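Local coordinates for protein glycosyl hydrolase family 88 (Pedobacter heparinus, PDB 3WIW) that hydrolyses unsaturated glucuronyl residues from the ends of oligosaccharides, with specificity for those derived from heparin, at residues P170-N175 and S216-S221; T114-F119 and L176-Y181; A315-S320 and K386-I391. All blocks are in the same frame, centred on the assembly; numbering follows the deposited sequence.

Interaction 1 (P170-N175 and S216-S221)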
loop_
_atom_site.group_PDB
_atom_site.type_symbol
_atom_site.label_atom_id
_atom_site.label_comp_id
_atom_site.label_asym_id
_atom_site.label_seq_id
_atom_site.Cartn_x
_atom_site.Cartn_y
_atom_site.Cartn_z
ATOM N N PRO A 170 -14.078 14.150 4.717
ATOM C CA PRO A 170 -13.653 13.368 3.561
ATOM C C PRO A 170 -13.061 12.032 3.972
ATOM O O PRO A 170 -12.247 11.970 4.916
ATOM C CB PRO A 170 -12.578 14.247 2.928
ATOM C CG PRO A 170 -11.954 14.976 4.127
ATOM C CD PRO A 170 -13.078 15.156 5.114
ATOM N N VAL A 171 -13.448 10.977 3.259
ATOM C CA VAL A 171 -12.874 9.639 3.462
ATOM C C VAL A 171 -12.400 9.133 2.107
ATOM O O VAL A 171 -13.173 9.095 1.138
ATOM C CB VAL A 171 -13.931 8.667 4.042
ATOM C CG1 VAL A 171 -13.322 7.264 4.238
ATOM C CG2 VAL A 171 -14.455 9.197 5.368
ATOM N N ILE A 172 -11.127 8.788 2.008
ATOM C CA ILE A 172 -10.587 8.304 0.742
ATOM C C ILE A 172 -10.444 6.785 0.749
ATOM O O ILE A 172 -10.322 6.177 1.813
ATOM C CB ILE A 172 -9.251 9.006 0.371
ATOM C CG1 ILE A 172 -8.066 8.614 1.284
ATOM C CG2 ILE A 172 -9.459 10.513 0.376
ATOM C CD1 ILE A 172 -6.773 9.398 0.949
ATOM N N ILE A 173 -10.464 6.176 -0.431
ATOM C CA ILE A 173 -10.364 4.731 -0.542
ATOM C C ILE A 173 -9.046 4.227 0.097
ATOM O O ILE A 173 -9.006 3.122 0.684
ATOM C CB ILE A 173 -10.525 4.286 -2.027
ATOM C CG1 ILE A 173 -10.769 2.784 -2.122
ATOM C CG2 ILE A 173 -9.291 4.667 -2.878
ATOM C CD1 ILE A 173 -12.167 2.335 -1.651
ATOM N N ASP A 174 -7.977 5.028 -0.016
ATOM C CA ASP A 174 -6.660 4.661 0.530
ATOM C C ASP A 174 -6.738 4.381 2.045
ATOM O O ASP A 174 -5.903 3.655 2.592
ATOM C CB ASP A 174 -5.609 5.761 0.312
ATOM C CG ASP A 174 -5.749 6.535 -1.010
ATOM O OD1 ASP A 174 -6.869 6.903 -1.436
ATOM O OD2 ASP A 174 -4.686 6.869 -1.568
ATOM N N ASN A 175 -7.720 4.980 2.721
ATOM C CA ASN A 175 -7.888 4.850 4.174
ATOM C C ASN A 175 -8.117 3.373 4.555
ATOM O O ASN A 175 -7.815 2.990 5.693
ATOM C CB ASN A 175 -9.038 5.768 4.627
ATOM C CG ASN A 175 -8.995 6.202 6.109
ATOM O OD1 ASN A 175 -9.355 7.359 6.406
ATOM N ND2 ASN A 175 -8.602 5.308 7.026
ATOM N N SER A 216 -14.460 1.605 -7.586
ATOM C CA SER A 216 -14.551 2.500 -6.448
ATOM C C SER A 216 -14.372 3.968 -6.847
ATOM O O SER A 216 -13.605 4.283 -7.774
ATOM C CB SER A 216 -13.530 2.124 -5.351
ATOM O OG SER A 216 -12.208 2.024 -5.878
ATOM N N TYR A 217 -15.054 4.851 -6.102
ATOM C CA TYR A 217 -14.745 6.279 -6.051
ATOM C C TYR A 217 -13.436 6.503 -5.307
ATOM O O TYR A 217 -12.960 5.631 -4.553
ATOM C CB TYR A 217 -15.832 7.023 -5.252
ATOM C CG TYR A 217 -17.180 7.058 -5.933
ATOM C CD1 TYR A 217 -17.440 7.987 -6.941
ATOM C CD2 TYR A 217 -18.193 6.166 -5.586
ATOM C CE1 TYR A 217 -18.650 8.027 -7.575
ATOM C CE2 TYR A 217 -19.417 6.196 -6.211
ATOM C CZ TYR A 217 -19.641 7.130 -7.208
ATOM O OH TYR A 217 -20.838 7.190 -7.850
ATOM N N HIS A 218 -12.873 7.697 -5.444
ATOM C CA HIS A 218 -11.726 8.035 -4.615
ATOM C C HIS A 218 -12.192 8.583 -3.259
ATOM O O HIS A 218 -11.812 8.047 -2.212
ATOM C CB HIS A 218 -10.781 9.008 -5.336
ATOM C CG HIS A 218 -9.435 9.103 -4.689
ATOM N ND1 HIS A 218 -8.379 9.795 -5.240
ATOM C CD2 HIS A 218 -8.983 8.590 -3.516
ATOM C CE1 HIS A 218 -7.331 9.698 -4.443
ATOM N NE2 HIS A 218 -7.676 8.975 -3.389
ATOM N N VAL A 219 -13.004 9.647 -3.274
ATOM C CA VAL A 219 -13.421 10.353 -2.071
ATOM C C VAL A 219 -14.920 10.271 -1.886
ATOM O O VAL A 219 -15.693 10.574 -2.797
ATOM C CB VAL A 219 -13.057 11.850 -2.164
ATOM C CG1 VAL A 219 -13.360 12.596 -0.859
ATOM C CG2 VAL A 219 -11.614 11.991 -2.480
ATOM N N ILE A 220 -15.331 9.865 -0.698
ATOM C CA ILE A 220 -16.703 10.079 -0.248
ATOM C C ILE A 220 -16.660 11.121 0.863
ATOM O O ILE A 220 -15.876 11.003 1.815
ATOM C CB ILE A 220 -17.332 8.768 0.279
ATOM C CG1 ILE A 220 -17.300 7.681 -0.817
ATOM C CG2 ILE A 220 -18.764 9.001 0.777
ATOM C CD1 ILE A 220 -18.152 7.985 -2.035
ATOM N N SER A 221 -17.494 12.148 0.730
ATOM C CA SER A 221 -17.641 13.159 1.766
ATOM C C SER A 221 -18.927 12.920 2.532
ATOM O O SER A 221 -19.995 12.726 1.933
ATOM C CB SER A 221 -17.655 14.565 1.181
ATOM O OG SER A 221 -17.677 15.504 2.238
HETATM O O HOH W 1 -4.979 9.479 -2.519
#

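Interaction 2 (T114-F119 and L176-Y181)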
loop_
_atom_site.group_PDB
_atom_site.type_symbol
_atom_site.label_atom_id
_atom_site.label_comp_id
_atom_site.label_asym_id
_atom_site.label_seq_id
_atom_site.Cartn_x
_atom_site.Cartn_y
_atom_site.Cartn_z
ATOM N N THR A 114 -3.989 13.078 10.448
ATOM C CA THR A 114 -4.096 12.244 9.251
ATOM C C THR A 114 -4.382 10.758 9.497
ATOM O O THR A 114 -3.911 10.158 10.483
ATOM C CB THR A 114 -2.810 12.353 8.396
ATOM O OG1 THR A 114 -2.967 11.591 7.185
ATOM C CG2 THR A 114 -1.565 11.860 9.159
ATOM N N HIS A 115 -5.136 10.157 8.585
ATOM C CA HIS A 115 -5.333 8.711 8.625
ATOM C C HIS A 115 -4.081 7.922 8.268
ATOM O O HIS A 115 -4.034 6.717 8.529
ATOM C CB HIS A 115 -6.446 8.289 7.663
ATOM C CG HIS A 115 -6.097 8.433 6.214
ATOM N ND1 HIS A 115 -6.294 7.415 5.311
ATOM C CD2 HIS A 115 -5.596 9.479 5.511
ATOM C CE1 HIS A 115 -5.911 7.819 4.109
ATOM N NE2 HIS A 115 -5.505 9.077 4.196
ATOM N N ASP A 116 -3.055 8.590 7.727
ATOM C CA ASP A 116 -1.909 7.888 7.122
ATOM C C ASP A 116 -0.906 7.326 8.136
ATOM O O ASP A 116 0.169 6.853 7.756
ATOM C CB ASP A 116 -1.202 8.770 6.081
ATOM C CG ASP A 116 -1.981 8.889 4.796
ATOM O OD1 ASP A 116 -2.631 7.895 4.409
ATOM O OD2 ASP A 116 -1.937 9.980 4.173
ATOM N N LEU A 117 -1.267 7.313 9.416
ATOM C CA LEU A 117 -0.432 6.701 10.445
ATOM C C LEU A 117 -0.180 5.213 10.187
ATOM O O LEU A 117 0.835 4.672 10.617
ATOM C CB LEU A 117 -1.072 6.860 11.815
ATOM C CG LEU A 117 -1.230 8.323 12.236
ATOM C CD1 LEU A 117 -1.990 8.384 13.563
ATOM C CD2 LEU A 117 0.132 9.033 12.339
ATOM N N GLY A 118 -1.091 4.530 9.496
ATOM C CA GLY A 118 -0.838 3.151 9.126
ATOM C C GLY A 118 0.334 3.039 8.143
ATOM O O GLY A 118 1.301 2.278 8.366
ATOM N N PHE A 119 0.267 3.762 7.022
ATOM C CA PHE A 119 1.381 3.764 6.086
ATOM C C PHE A 119 2.679 4.232 6.761
ATOM O O PHE A 119 3.756 3.718 6.464
ATOM C CB PHE A 119 1.078 4.713 4.931
ATOM C CG PHE A 119 -0.007 4.254 3.988
ATOM C CD1 PHE A 119 0.031 3.005 3.372
ATOM C CD2 PHE A 119 -1.039 5.128 3.653
ATOM C CE1 PHE A 119 -0.956 2.652 2.403
ATOM C CE2 PHE A 119 -2.021 4.784 2.720
ATOM C CZ PHE A 119 -1.966 3.551 2.097
ATOM N N LEU A 176 -8.623 2.541 3.635
ATOM C CA LEU A 176 -8.724 1.100 3.936
ATOM C C LEU A 176 -7.380 0.520 4.379
ATOM O O LEU A 176 -7.326 -0.378 5.228
ATOM C CB LEU A 176 -9.272 0.296 2.752
ATOM C CG LEU A 176 -10.746 0.552 2.429
ATOM C CD1 LEU A 176 -11.015 0.042 1.015
ATOM C CD2 LEU A 176 -11.669 -0.127 3.447
ATOM N N MET A 177 -6.290 0.983 3.769
ATOM C CA MET A 177 -4.975 0.401 4.053
ATOM C C MET A 177 -4.565 0.688 5.481
ATOM O O MET A 177 -3.895 -0.134 6.111
ATOM C CB MET A 177 -3.939 0.958 3.079
ATOM C CG MET A 177 -4.262 0.649 1.618
ATOM S SD MET A 177 -4.184 -1.107 1.221
ATOM C CE MET A 177 -2.415 -1.373 1.434
ATOM N N ASN A 178 -4.948 1.866 5.976
ATOM C CA ASN A 178 -4.618 2.299 7.326
ATOM C C ASN A 178 -5.381 1.542 8.413
ATOM O O ASN A 178 -5.049 1.645 9.576
ATOM C CB ASN A 178 -4.803 3.808 7.406
ATOM C CG ASN A 178 -3.729 4.539 6.651
ATOM O OD1 ASN A 178 -2.545 4.346 6.917
ATOM N ND2 ASN A 178 -4.120 5.372 5.683
ATOM N N LEU A 179 -6.404 0.778 8.038
ATOM C CA LEU A 179 -7.130 -0.057 8.998
ATOM C C LEU A 179 -6.284 -1.190 9.570
ATOM O O LEU A 179 -6.521 -1.611 10.703
ATOM C CB LEU A 179 -8.402 -0.626 8.378
ATOM C CG LEU A 179 -9.366 0.403 7.797
ATOM C CD1 LEU A 179 -10.609 -0.321 7.308
ATOM C CD2 LEU A 179 -9.685 1.524 8.787
ATOM N N GLU A 180 -5.289 -1.659 8.809
ATOM C CA GLU A 180 -4.503 -2.817 9.243
ATOM C C GLU A 180 -3.859 -2.519 10.612
ATOM O O GLU A 180 -3.857 -3.355 11.528
ATOM C CB GLU A 180 -3.441 -3.179 8.200
ATOM C CG GLU A 180 -2.802 -4.522 8.551
ATOM C CD GLU A 180 -1.758 -4.980 7.571
ATOM O OE1 GLU A 180 -1.014 -5.928 7.894
ATOM O OE2 GLU A 180 -1.719 -4.446 6.455
ATOM N N TYR A 181 -3.316 -1.311 10.728
ATOM C CA TYR A 181 -2.729 -0.820 11.965
ATOM C C TYR A 181 -3.702 -0.955 13.136
ATOM O O TYR A 181 -3.330 -1.474 14.208
ATOM C CB TYR A 181 -2.349 0.634 11.759
ATOM C CG TYR A 181 -1.524 1.295 12.866
ATOM C CD1 TYR A 181 -0.957 0.589 13.939
ATOM C CD2 TYR A 181 -1.296 2.678 12.792
ATOM C CE1 TYR A 181 -0.186 1.274 14.903
ATOM C CE2 TYR A 181 -0.541 3.353 13.709
ATOM C CZ TYR A 181 0.011 2.661 14.768
ATOM O OH TYR A 181 0.772 3.373 15.660
#

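Interaction 3 (A315-S320 and K386-I391)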
loop_
_atom_site.group_PDB
_atom_site.type_symbol
_atom_site.label_atom_id
_atom_site.label_comp_id
_atom_site.label_asym_id
_atom_site.label_seq_id
_atom_site.Cartn_x
_atom_site.Cartn_y
_atom_site.Cartn_z
ATOM N N ALA A 315 -2.047 -8.289 -2.943
ATOM C CA ALA A 315 -3.389 -8.631 -2.486
ATOM C C ALA A 315 -3.863 -9.961 -3.078
ATOM O O ALA A 315 -4.430 -10.788 -2.354
ATOM C CB ALA A 315 -4.373 -7.522 -2.822
ATOM N N LEU A 316 -3.664 -10.149 -4.382
ATOM C CA LEU A 316 -4.123 -11.378 -5.030
ATOM C C LEU A 316 -3.433 -12.617 -4.480
ATOM O O LEU A 316 -4.041 -13.690 -4.394
ATOM C CB LEU A 316 -3.979 -11.298 -6.552
ATOM C CG LEU A 316 -4.930 -10.339 -7.271
ATOM C CD1 LEU A 316 -4.622 -10.398 -8.751
ATOM C CD2 LEU A 316 -6.389 -10.705 -7.014
ATOM N N LEU A 317 -2.171 -12.474 -4.078
ATOM C CA LEU A 317 -1.474 -13.605 -3.460
ATOM C C LEU A 317 -2.119 -13.984 -2.120
ATOM O O LEU A 317 -2.363 -15.162 -1.873
ATOM C CB LEU A 317 0.007 -13.289 -3.284
ATOM C CG LEU A 317 0.781 -13.259 -4.605
ATOM C CD1 LEU A 317 2.136 -12.564 -4.425
ATOM C CD2 LEU A 317 0.941 -14.677 -5.180
ATOM N N ASP A 318 -2.431 -13.003 -1.273
ATOM C CA ASP A 318 -3.158 -13.334 -0.051
ATOM C C ASP A 318 -4.564 -13.852 -0.367
ATOM O O ASP A 318 -5.028 -14.791 0.264
ATOM C CB ASP A 318 -3.216 -12.162 0.921
ATOM C CG ASP A 318 -2.111 -12.218 1.966
ATOM O OD1 ASP A 318 -1.073 -12.901 1.748
ATOM O OD2 ASP A 318 -2.273 -11.552 2.995
ATOM N N LEU A 319 -5.243 -13.263 -1.352
ATOM C CA LEU A 319 -6.589 -13.717 -1.681
ATOM C C LEU A 319 -6.556 -15.178 -2.114
ATOM O O LEU A 319 -7.448 -15.964 -1.752
ATOM C CB LEU A 319 -7.184 -12.844 -2.781
ATOM C CG LEU A 319 -8.658 -13.079 -3.100
ATOM C CD1 LEU A 319 -9.547 -12.824 -1.892
ATOM C CD2 LEU A 319 -9.100 -12.218 -4.289
ATOM N N SER A 320 -5.519 -15.541 -2.882
ATOM C CA SER A 320 -5.394 -16.909 -3.384
ATOM C C SER A 320 -5.342 -17.957 -2.254
ATOM O O SER A 320 -5.752 -19.117 -2.449
ATOM C CB SER A 320 -4.183 -17.049 -4.316
ATOM O OG SER A 320 -2.966 -17.200 -3.611
ATOM N N LYS A 386 7.711 -11.709 -1.107
ATOM C CA LYS A 386 7.729 -12.510 0.108
ATOM C C LYS A 386 6.504 -13.444 0.157
ATOM O O LYS A 386 6.638 -14.625 0.474
ATOM C CB LYS A 386 7.774 -11.598 1.335
ATOM C CG LYS A 386 8.044 -12.334 2.624
ATOM C CD LYS A 386 8.206 -11.391 3.824
ATOM C CE LYS A 386 6.933 -10.597 4.083
ATOM N NZ LYS A 386 6.802 -10.251 5.538
ATOM N N ARG A 387 5.317 -12.931 -0.177
ATOM C CA ARG A 387 4.116 -13.768 -0.196
ATOM C C ARG A 387 4.205 -14.893 -1.231
ATOM O O ARG A 387 3.822 -16.045 -0.975
ATOM C CB ARG A 387 2.862 -12.911 -0.417
ATOM C CG ARG A 387 2.547 -12.023 0.747
ATOM C CD ARG A 387 1.397 -11.060 0.450
ATOM N NE ARG A 387 1.090 -10.243 1.625
ATOM C CZ ARG A 387 -0.013 -9.514 1.773
ATOM N NH1 ARG A 387 -0.214 -8.852 2.915
ATOM N NH2 ARG A 387 -0.919 -9.447 0.796
ATOM N N TYR A 388 4.718 -14.552 -2.405
ATOM C CA TYR A 388 4.873 -15.508 -3.481
ATOM C C TYR A 388 5.859 -16.604 -3.061
ATOM O O TYR A 388 5.595 -17.795 -3.225
ATOM C CB TYR A 388 5.369 -14.786 -4.739
ATOM C CG TYR A 388 5.587 -15.698 -5.923
ATOM C CD1 TYR A 388 4.553 -15.972 -6.801
ATOM C CD2 TYR A 388 6.816 -16.281 -6.156
ATOM C CE1 TYR A 388 4.728 -16.791 -7.888
ATOM C CE2 TYR A 388 7.022 -17.096 -7.271
ATOM C CZ TYR A 388 5.969 -17.355 -8.118
ATOM O OH TYR A 388 6.142 -18.180 -9.191
ATOM N N ALA A 389 7.017 -16.206 -2.544
ATOM C CA ALA A 389 8.008 -17.176 -2.113
ATOM C C ALA A 389 7.498 -18.083 -0.990
ATOM O O ALA A 389 7.865 -19.258 -0.929
ATOM C CB ALA A 389 9.299 -16.473 -1.702
ATOM N N GLU A 390 6.652 -17.553 -0.111
ATOM C CA GLU A 390 6.094 -18.351 0.974
ATOM C C GLU A 390 5.149 -19.415 0.435
ATOM O O GLU A 390 5.180 -20.563 0.874
ATOM C CB GLU A 390 5.374 -17.442 1.972
ATOM C CG GLU A 390 4.533 -18.177 3.024
ATOM C CD GLU A 390 5.329 -19.147 3.877
ATOM O OE1 GLU A 390 6.566 -18.976 4.003
ATOM O OE2 GLU A 390 4.709 -20.089 4.420
ATOM N N ILE A 391 4.320 -19.033 -0.534
ATOM C CA ILE A 391 3.391 -19.973 -1.144
ATOM C C ILE A 391 4.150 -21.089 -1.851
ATOM O O ILE A 391 3.846 -22.261 -1.679
ATOM C CB ILE A 391 2.434 -19.260 -2.127
ATOM C CG1 ILE A 391 1.442 -18.382 -1.352
ATOM C CG2 ILE A 391 1.670 -20.285 -2.992
ATOM C CD1 ILE A 391 0.714 -17.379 -2.227
#

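Interaction 1 (P170-N175 and S216-S221)
Strand 170-172, paired antiparallel with 219-221, leads straight into a turn bearing Asp-174, the predicted proton donor, whose carboxylate is met by His-218. Val-171 and Ile-220 form the hydrogen-bonded pair: Val-171 N reaches Ile-220 O at 2.8 Å, and Ile-220 N returns to Val-171 O at 2.9 Å. The ladder goes one step past the strand, with Ile-173 N donating to His-218 O at 2.9 Å. In the flanking non-hydrogen-bonded pair, the methyl Ile-172 CG2 lies 3.9 Å from Val-219 CG2. Ile-173 CD1 meets Ser-216 CB at the same distance, 3.9 Å.

Strand 170-172 is an outer strand of a three-stranded sheet, with 219-222 in the middle and 229-233 beyond. From it a type I turn, Ile-172 to Asn-175, carries the chain into helix 175-188, which sets Asp-174 beside the strand end. With its CG trans to the backbone N (chi1 -165°), His-218 swings its ring over to that turn. NE2 donates to the syn lone pair of Asp-174 OD1 at 3.0 Å, a rather bent bond (131°) lying 20° out of the ring plane. Water 1 links the other oxygen, donating to Asp-174 OD2 and accepting weakly from His-218 NE2. On the far side of the ring His-218 ND1 accepts from Gln-236 N, which marks NE2 as the donor, and Trp-244 stacks on the imidazole. Replacing His-218 by alanine would probably leave Asp-174 OD1 without this donor, the carboxylate freer to turn, and Trp-244 without its stacking partner. Asp-174 OD2 also takes a weak bond from Trp-250, a predicted substrate-binding residue.

Interaction 2 (T114-F119 and L176-Y181)
Asn-178, the residue with most surface buried here, pushes its amide from helix 175-188 into the first turn of helix 117-132. CG trans to its own carbonyl carbon (chi1 -72°) carries the amide across to His-115, Asp-116 and the backbone of Phe-119. Its two ends do different work. OD1 accepts from Phe-119 N at 2.9 Å, with the donor nearly along the C=O axis (169°). ND2 donates to Asp-116 OD1 at 3.2 Å, reaching that oxygen on its anti side and 19° out of the carboxylate plane. Bonds at both ends fix the rotation of the amide, and the His-115 imidazole stands almost perpendicular to it.

Backbones come close as well: Gly-118 CA and Asn-178 CA are 4.3 Å apart, and a side chain on Gly-118 would run into Asn-178 OD1. The fold is an (alpha/alpha)6 barrel, and this contact joins two of its helices beside the predicted active site. Asp-116, the predicted nucleophile, occupies the N-cap position of helix 117-132. Its OD1, gripped by Asn-178 ND2, also hydrogen-bonds a buffer molecule, EPE, bound next to it and probably from the crystallisation liquor.

Phe-119 covers the next stretch of Asn-178. Its ring stands steeply against the amide, and CE2 approaches Asn-178 ND2 to 3.7 Å. The adjacent ring atom, CZ, presses on Met-177 CB at 3.4 Å, a tight apolar contact, while Asp-116 OD1 lies in plane at the ring edge. Tyr-181 closes the opposite flank of Gly-118: its CD2 is 3.7 Å from Gly-118 CA, and CE2 touches Leu-117 CB at 4.0 Å. The phenol runs on to helix 138-150, where Tyr-181 OH bonds Leu-141 O.

Interaction 3 (A315-S320 and K386-I391)
Asp-318 OD2 is drawn on by two cations, Arg-387 of helix 375-392 and Lys-260 of helix 245-262. Toward the arginine the pairing is face to face: OD2 lies 3.3 Å from Arg-387 NH2, but well above the guanidinium plane, and the two flat groups are 4° from parallel. No N-H points at the oxygen, which makes this a stacked, purely electrostatic salt bridge. NH2 instead directs a hydrogen bond at Ser-314 O, just before segment 315-320. An extended chain from CG to NE spans the gap, and Asp-318 OD1 rests 3.3 Å from Arg-387 CD.

Beside this polar layer, Leu-317 forms the apolar one. Its CD1 meets Tyr-388 CB at 3.9 Å, and CD2 meets Ile-391 CD1 at 4.0 Å. Ser-320 OG, which bonds back to Leu-317 O at 2.7 Å, adds a light touch on the same Ile-391 methyl.

The segment axes run 9.5 Å apart at 30°, both in the same sense, as expected of inner helices of an (alpha/alpha)6 barrel. Helix 327-340 packs on Leu-317 and Ile-391, while helix 245-262 meets Ala-315, Asp-318 and Arg-387.

Interactions 1 and 2 interlock, since their segments alternate along the chain, 114-119, 170-175, 176-181, 216-221, and strand 170-172 runs directly into helix 175-188. Their centres are 13 Å apart and they touch, with His-115 packing on Ile-172 and Asn-175, so the two predicted catalytic aspartates are carried by adjoining frameworks. Interaction 3 follows later in the sequence. Its centre is 26 Å from that of interaction 1, across the middle of the chain, and 21 Å from that of interaction 2, without touching either. Helix 245-262 spans the gap: Trp-250 meets Asp-174 and Met-177, while Tyr-253 touches Met-177, Ala-315 and Arg-387, placing all three contacts around one barrel.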